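Local coordinates for protein putative transcription regulator (Lactobacillus plantarum WCFS1, PDB 3COL) that probably regulates transcription as a TetR-family protein, binding DNA through an N-terminal helix-turn-helix domain, at residues L78-Y92 against I133-I147. Numbering follows the deposited sequence.
Sequences LSDSTIDVTTRIRLY and IVANLLTAAIDAKVI
The first turns of helix 85-102 (residues 85-92) and helix 133-143 pack at an axis distance of 10.2 Å and run roughly antiparallel, with 140° between their directions; the chain leading into the first, from Leu78 and Ser79, also borders the start of the second. Leu137 is the central knob, seated in a hole formed by Leu78, Val85, Arg88 and Ile89. With its CG anti to the backbone N (chi1 171°), Leu137 places CD1 3.8 Å from Arg88 CB and also over the centre of one face of the Arg88 guanidinium. Asp80 O lies over the opposite face, so the flat group is sandwiched. Arg88 also donates twice: NH2 to Leu78 O at 2.8 Å, nearly in the guanidinium plane, and NE to Ile83 O at 2.9 Å, tilted from that plane, which ties the end of helix 72-78 and the Asp80-Ile83 turn to the helix that follows. A water bridges Ile133 O and, weakly, Leu78 O. Toward Val146, Ile89 CD1 reaches Ala141 CB at 3.7 Å and also touches Leu138 and Ile147, while Val85 CG2 meets Val146 CG2 at 3.8 Å. At the other end Val134 CG1 sits over the Tyr92 ring face, 4.0 Å from its centroid, in a CH-pi contact. Met156 and Phe160 of helix 152-171 and Trp190 of helix 182-193 extend this apolar core, an arrangement consistent with the all-helical C-terminal regulatory domain of TetR-family proteins.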
loop_
_atom_site.group_PDB
_atom_site.type_symbol
_atom_site.label_atom_id
_atom_site.label_comp_id
_atom_site.label_asym_id
_atom_site.label_seq_id
_atom_site.Cartn_x
_atom_site.Cartn_y
_atom_site.Cartn_z
ATOM N N LEU A 78 12.541 5.998 21.138
ATOM C CA LEU A 78 11.410 5.043 20.978
ATOM C C LEU A 78 11.521 3.805 21.893
ATOM O O LEU A 78 10.515 3.198 22.289
ATOM C CB LEU A 78 11.201 4.632 19.496
ATOM C CG LEU A 78 10.914 5.796 18.542
ATOM C CD1 LEU A 78 10.876 5.355 17.088
ATOM C CD2 LEU A 78 9.608 6.502 18.927
ATOM N N SER A 79 12.743 3.463 22.251
ATOM C CA SER A 79 12.959 2.329 23.124
ATOM C C SER A 79 13.044 2.729 24.601
ATOM O O SER A 79 13.284 1.881 25.453
ATOM C CB SER A 79 14.212 1.559 22.689
ATOM O OG SER A 79 15.377 2.297 23.003
ATOM N N ASP A 80 12.817 4.011 24.902
ATOM C CA ASP A 80 12.975 4.509 26.269
ATOM C C ASP A 80 11.657 4.215 26.978
ATOM O O ASP A 80 10.657 4.915 26.782
ATOM C CB ASP A 80 13.304 6.026 26.266
ATOM C CG ASP A 80 13.538 6.615 27.686
ATOM O OD1 ASP A 80 13.270 5.961 28.720
ATOM O OD2 ASP A 80 13.998 7.768 27.765
ATOM N N SER A 81 11.693 3.211 27.853
ATOM C CA SER A 81 10.496 2.746 28.538
ATOM C C SER A 81 9.954 3.704 29.602
ATOM O O SER A 81 8.803 3.557 30.034
ATOM C CB SER A 81 10.747 1.360 29.139
ATOM O OG SER A 81 11.692 1.468 30.181
ATOM N N THR A 82 10.758 4.686 29.998
ATOM C CA THR A 82 10.292 5.756 30.892
ATOM C C THR A 82 9.401 6.811 30.236
ATOM O O THR A 82 8.739 7.586 30.944
ATOM C CB THR A 82 11.447 6.484 31.638
ATOM O OG1 THR A 82 12.180 7.309 30.722
ATOM C CG2 THR A 82 12.379 5.467 32.373
ATOM N N ILE A 83 9.403 6.866 28.900
ATOM C CA ILE A 83 8.577 7.821 28.157
ATOM C C ILE A 83 7.215 7.168 27.870
ATOM O O ILE A 83 7.141 6.000 27.483
ATOM C CB ILE A 83 9.232 8.242 26.812
ATOM C CG1 ILE A 83 10.651 8.765 27.029
ATOM C CG2 ILE A 83 8.348 9.276 26.022
ATOM C CD1 ILE A 83 10.784 9.870 28.081
ATOM N N ASP A 84 6.124 7.895 28.080
ATOM C CA ASP A 84 4.855 7.215 27.903
ATOM C C ASP A 84 4.647 6.814 26.434
ATOM O O ASP A 84 5.166 7.456 25.505
ATOM C CB ASP A 84 3.695 8.038 28.439
ATOM C CG ASP A 84 3.312 9.131 27.519
ATOM O OD1 ASP A 84 4.039 10.159 27.492
ATOM O OD2 ASP A 84 2.284 8.956 26.831
ATOM N N VAL A 85 3.924 5.717 26.225
ATOM C CA VAL A 85 3.831 5.160 24.882
ATOM C C VAL A 85 3.136 6.063 23.893
ATOM O O VAL A 85 3.406 5.977 22.702
ATOM C CB VAL A 85 3.173 3.761 24.855
ATOM C CG1 VAL A 85 4.082 2.766 25.544
ATOM C CG2 VAL A 85 1.752 3.783 25.501
ATOM N N THR A 86 2.228 6.913 24.378
ATOM C CA THR A 86 1.418 7.786 23.525
ATOM C C THR A 86 2.300 8.808 22.863
ATOM O O THR A 86 2.152 9.107 21.653
ATOM C CB THR A 86 0.238 8.467 24.344
ATOM O OG1 THR A 86 -0.722 7.466 24.674
ATOM C CG2 THR A 86 -0.474 9.575 23.547
ATOM N N THR A 87 3.194 9.374 23.678
ATOM C CA THR A 87 4.221 10.310 23.218
ATOM C C THR A 87 5.170 9.622 22.184
ATOM O O THR A 87 5.449 10.186 21.132
ATOM C CB THR A 87 5.028 10.854 24.435
ATOM O OG1 THR A 87 4.130 11.563 25.302
ATOM C CG2 THR A 87 6.159 11.808 23.999
ATOM N N ARG A 88 5.686 8.438 22.515
ATOM C CA ARG A 88 6.617 7.751 21.623
ATOM C C ARG A 88 5.976 7.350 20.295
ATOM O O ARG A 88 6.633 7.416 19.281
ATOM C CB ARG A 88 7.229 6.501 22.294
ATOM C CG ARG A 88 8.180 6.834 23.428
ATOM C CD ARG A 88 8.869 5.557 23.898
ATOM N NE ARG A 88 8.115 4.900 24.957
ATOM C CZ ARG A 88 8.245 3.623 25.300
ATOM N NH1 ARG A 88 7.517 3.145 26.305
ATOM N NH2 ARG A 88 9.091 2.835 24.647
ATOM N N ILE A 89 4.717 6.906 20.307
ATOM C CA ILE A 89 3.969 6.660 19.060
ATOM C C ILE A 89 3.866 7.935 18.189
ATOM O O ILE A 89 4.104 7.894 16.991
ATOM C CB ILE A 89 2.569 5.998 19.322
ATOM C CG1 ILE A 89 2.763 4.582 19.837
ATOM C CG2 ILE A 89 1.700 5.921 17.989
ATOM C CD1 ILE A 89 1.484 3.925 20.325
ATOM N N ARG A 90 3.534 9.062 18.798
ATOM C CA ARG A 90 3.444 10.304 18.053
ATOM C C ARG A 90 4.788 10.689 17.421
ATOM O O ARG A 90 4.841 11.066 16.245
ATOM C CB ARG A 90 2.889 11.439 18.926
ATOM C CG ARG A 90 2.487 12.686 18.118
ATOM C CD ARG A 90 2.001 13.831 19.008
ATOM N NE ARG A 90 3.116 14.417 19.763
ATOM C CZ ARG A 90 3.365 14.177 21.053
ATOM N NH1 ARG A 90 2.580 13.372 21.737
ATOM N NH2 ARG A 90 4.394 14.754 21.658
ATOM N N LEU A 91 5.861 10.584 18.210
ATOM C CA LEU A 91 7.234 10.819 17.735
ATOM C C LEU A 91 7.559 9.903 16.571
ATOM O O LEU A 91 8.164 10.331 15.584
ATOM C CB LEU A 91 8.251 10.562 18.855
ATOM C CG LEU A 91 8.222 11.493 20.087
ATOM C CD1 LEU A 91 9.290 11.011 21.115
ATOM C CD2 LEU A 91 8.397 12.978 19.712
ATOM N N TYR A 92 7.172 8.632 16.703
ATOM C CA TYR A 92 7.420 7.679 15.617
ATOM C C TYR A 92 6.708 8.053 14.320
ATOM O O TYR A 92 7.316 8.099 13.261
ATOM C CB TYR A 92 7.051 6.250 16.055
ATOM C CG TYR A 92 7.123 5.253 14.926
ATOM C CD1 TYR A 92 8.319 5.008 14.262
ATOM C CD2 TYR A 92 5.986 4.595 14.502
ATOM C CE1 TYR A 92 8.366 4.100 13.206
ATOM C CE2 TYR A 92 6.022 3.714 13.457
ATOM C CZ TYR A 92 7.211 3.479 12.815
ATOM O OH TYR A 92 7.233 2.567 11.782
ATOM N N ILE A 133 12.389 -2.603 18.246
ATOM C CA ILE A 133 11.976 -1.386 18.987
ATOM C C ILE A 133 10.549 -0.870 18.684
ATOM O O ILE A 133 9.755 -0.705 19.603
ATOM C CB ILE A 133 13.033 -0.255 18.828
ATOM C CG1 ILE A 133 14.321 -0.669 19.558
ATOM C CG2 ILE A 133 12.477 1.141 19.309
ATOM C CD1 ILE A 133 15.568 0.068 19.100
ATOM N N VAL A 134 10.214 -0.675 17.415
ATOM C CA VAL A 134 8.866 -0.225 17.051
ATOM C C VAL A 134 7.817 -1.278 17.409
ATOM O O VAL A 134 6.800 -0.950 18.051
ATOM C CB VAL A 134 8.774 0.208 15.536
ATOM C CG1 VAL A 134 7.316 0.534 15.128
ATOM C CG2 VAL A 134 9.745 1.397 15.281
ATOM N N ALA A 135 8.096 -2.547 17.077
ATOM C CA ALA A 135 7.162 -3.641 17.383
ATOM C C ALA A 135 6.938 -3.744 18.875
ATOM O O ALA A 135 5.794 -3.878 19.335
ATOM C CB ALA A 135 7.656 -4.989 16.791
ATOM N N ASN A 136 8.018 -3.632 19.642
ATOM C CA ASN A 136 7.939 -3.618 21.101
ATOM C C ASN A 136 7.127 -2.466 21.646
ATOM O O ASN A 136 6.358 -2.626 22.612
ATOM C CB ASN A 136 9.350 -3.623 21.730
ATOM C CG ASN A 136 10.048 -4.978 21.594
ATOM O OD1 ASN A 136 9.566 -5.867 20.891
ATOM N ND2 ASN A 136 11.176 -5.142 22.282
ATOM N N LEU A 137 7.276 -1.307 21.018
ATOM C CA LEU A 137 6.515 -0.121 21.425
ATOM C C LEU A 137 5.017 -0.375 21.211
ATOM O O LEU A 137 4.208 -0.050 22.060
ATOM C CB LEU A 137 6.954 1.106 20.617
ATOM C CG LEU A 137 6.183 2.437 20.696
ATOM C CD1 LEU A 137 6.005 2.877 22.163
ATOM C CD2 LEU A 137 6.927 3.521 19.848
ATOM N N LEU A 138 4.674 -0.938 20.050
ATOM C CA LEU A 138 3.273 -1.151 19.704
ATOM C C LEU A 138 2.649 -2.220 20.599
ATOM O O LEU A 138 1.569 -2.021 21.141
ATOM C CB LEU A 138 3.096 -1.431 18.194
ATOM C CG LEU A 138 3.511 -0.242 17.314
ATOM C CD1 LEU A 138 3.283 -0.532 15.864
ATOM C CD2 LEU A 138 2.718 0.988 17.670
ATOM N N THR A 139 3.348 -3.326 20.819
ATOM C CA THR A 139 2.823 -4.364 21.733
ATOM C C THR A 139 2.626 -3.855 23.163
ATOM O O THR A 139 1.606 -4.163 23.827
ATOM C CB THR A 139 3.655 -5.699 21.696
ATOM O OG1 THR A 139 4.977 -5.468 22.196
ATOM C CG2 THR A 139 3.787 -6.184 20.292
ATOM N N ALA A 140 3.578 -3.052 23.635
ATOM C CA ALA A 140 3.453 -2.425 24.953
ATOM C C ALA A 140 2.225 -1.513 25.019
ATOM O O ALA A 140 1.474 -1.549 25.982
ATOM C CB ALA A 140 4.727 -1.660 25.312
ATOM N N ALA A 141 1.986 -0.759 23.940
ATOM C CA ALA A 141 0.808 0.098 23.840
ATOM C C ALA A 141 -0.486 -0.736 23.791
ATOM O O ALA A 141 -1.519 -0.340 24.350
ATOM C CB ALA A 141 0.934 1.035 22.596
ATOM N N ILE A 142 -0.433 -1.871 23.104
ATOM C CA ILE A 142 -1.563 -2.786 23.071
ATOM C C ILE A 142 -1.817 -3.337 24.482
ATOM O O ILE A 142 -2.931 -3.275 24.968
ATOM C CB ILE A 142 -1.370 -3.913 22.027
ATOM C CG1 ILE A 142 -1.494 -3.351 20.618
ATOM C CG2 ILE A 142 -2.399 -5.025 22.203
ATOM C CD1 ILE A 142 -0.848 -4.229 19.557
ATOM N N ASP A 143 -0.780 -3.837 25.144
ATOM C CA ASP A 143 -0.935 -4.343 26.516
ATOM C C ASP A 143 -1.503 -3.319 27.501
ATOM O O ASP A 143 -2.251 -3.686 28.409
ATOM C CB ASP A 143 0.379 -4.916 27.042
ATOM C CG ASP A 143 0.215 -5.640 28.390
ATOM O OD1 ASP A 143 -0.585 -6.611 28.497
ATOM O OD2 ASP A 143 0.902 -5.220 29.348
ATOM N N ALA A 144 -1.164 -2.041 27.305
ATOM C CA ALA A 144 -1.578 -0.991 28.227
ATOM C C ALA A 144 -3.009 -0.539 27.934
ATOM O O ALA A 144 -3.564 0.295 28.652
ATOM C CB ALA A 144 -0.644 0.160 28.144
ATOM N N LYS A 145 -3.590 -1.119 26.896
ATOM C CA LYS A 145 -4.867 -0.716 26.340
ATOM C C LYS A 145 -4.892 0.746 25.852
ATOM O O LYS A 145 -5.930 1.405 25.873
ATOM C CB LYS A 145 -6.027 -1.070 27.286
ATOM C CG LYS A 145 -6.201 -2.600 27.470
ATOM C CD LYS A 145 -7.667 -2.990 27.776
ATOM C CE LYS A 145 -7.869 -4.513 27.897
ATOM N NZ LYS A 145 -8.963 -4.859 28.912
ATOM N N VAL A 146 -3.735 1.211 25.391
ATOM C CA VAL A 146 -3.595 2.533 24.799
ATOM C C VAL A 146 -4.005 2.510 23.328
ATOM O O VAL A 146 -4.670 3.436 22.839
ATOM C CB VAL A 146 -2.158 3.033 24.981
ATOM C CG1 VAL A 146 -1.874 4.230 24.123
ATOM C CG2 VAL A 146 -1.927 3.388 26.486
ATOM N N ILE A 147 -3.600 1.475 22.601
ATOM C CA ILE A 147 -4.076 1.319 21.221
ATOM C C ILE A 147 -4.874 0.009 21.111
ATOM O O ILE A 147 -4.818 -0.842 22.028
ATOM C CB ILE A 147 -2.915 1.403 20.196
ATOM C CG1 ILE A 147 -2.005 0.170 20.331
ATOM C CG2 ILE A 147 -2.202 2.772 20.313
ATOM C CD1 ILE A 147 -0.752 0.140 19.405
HETATM O O HOH W 1 10.796 -0.104 22.077
#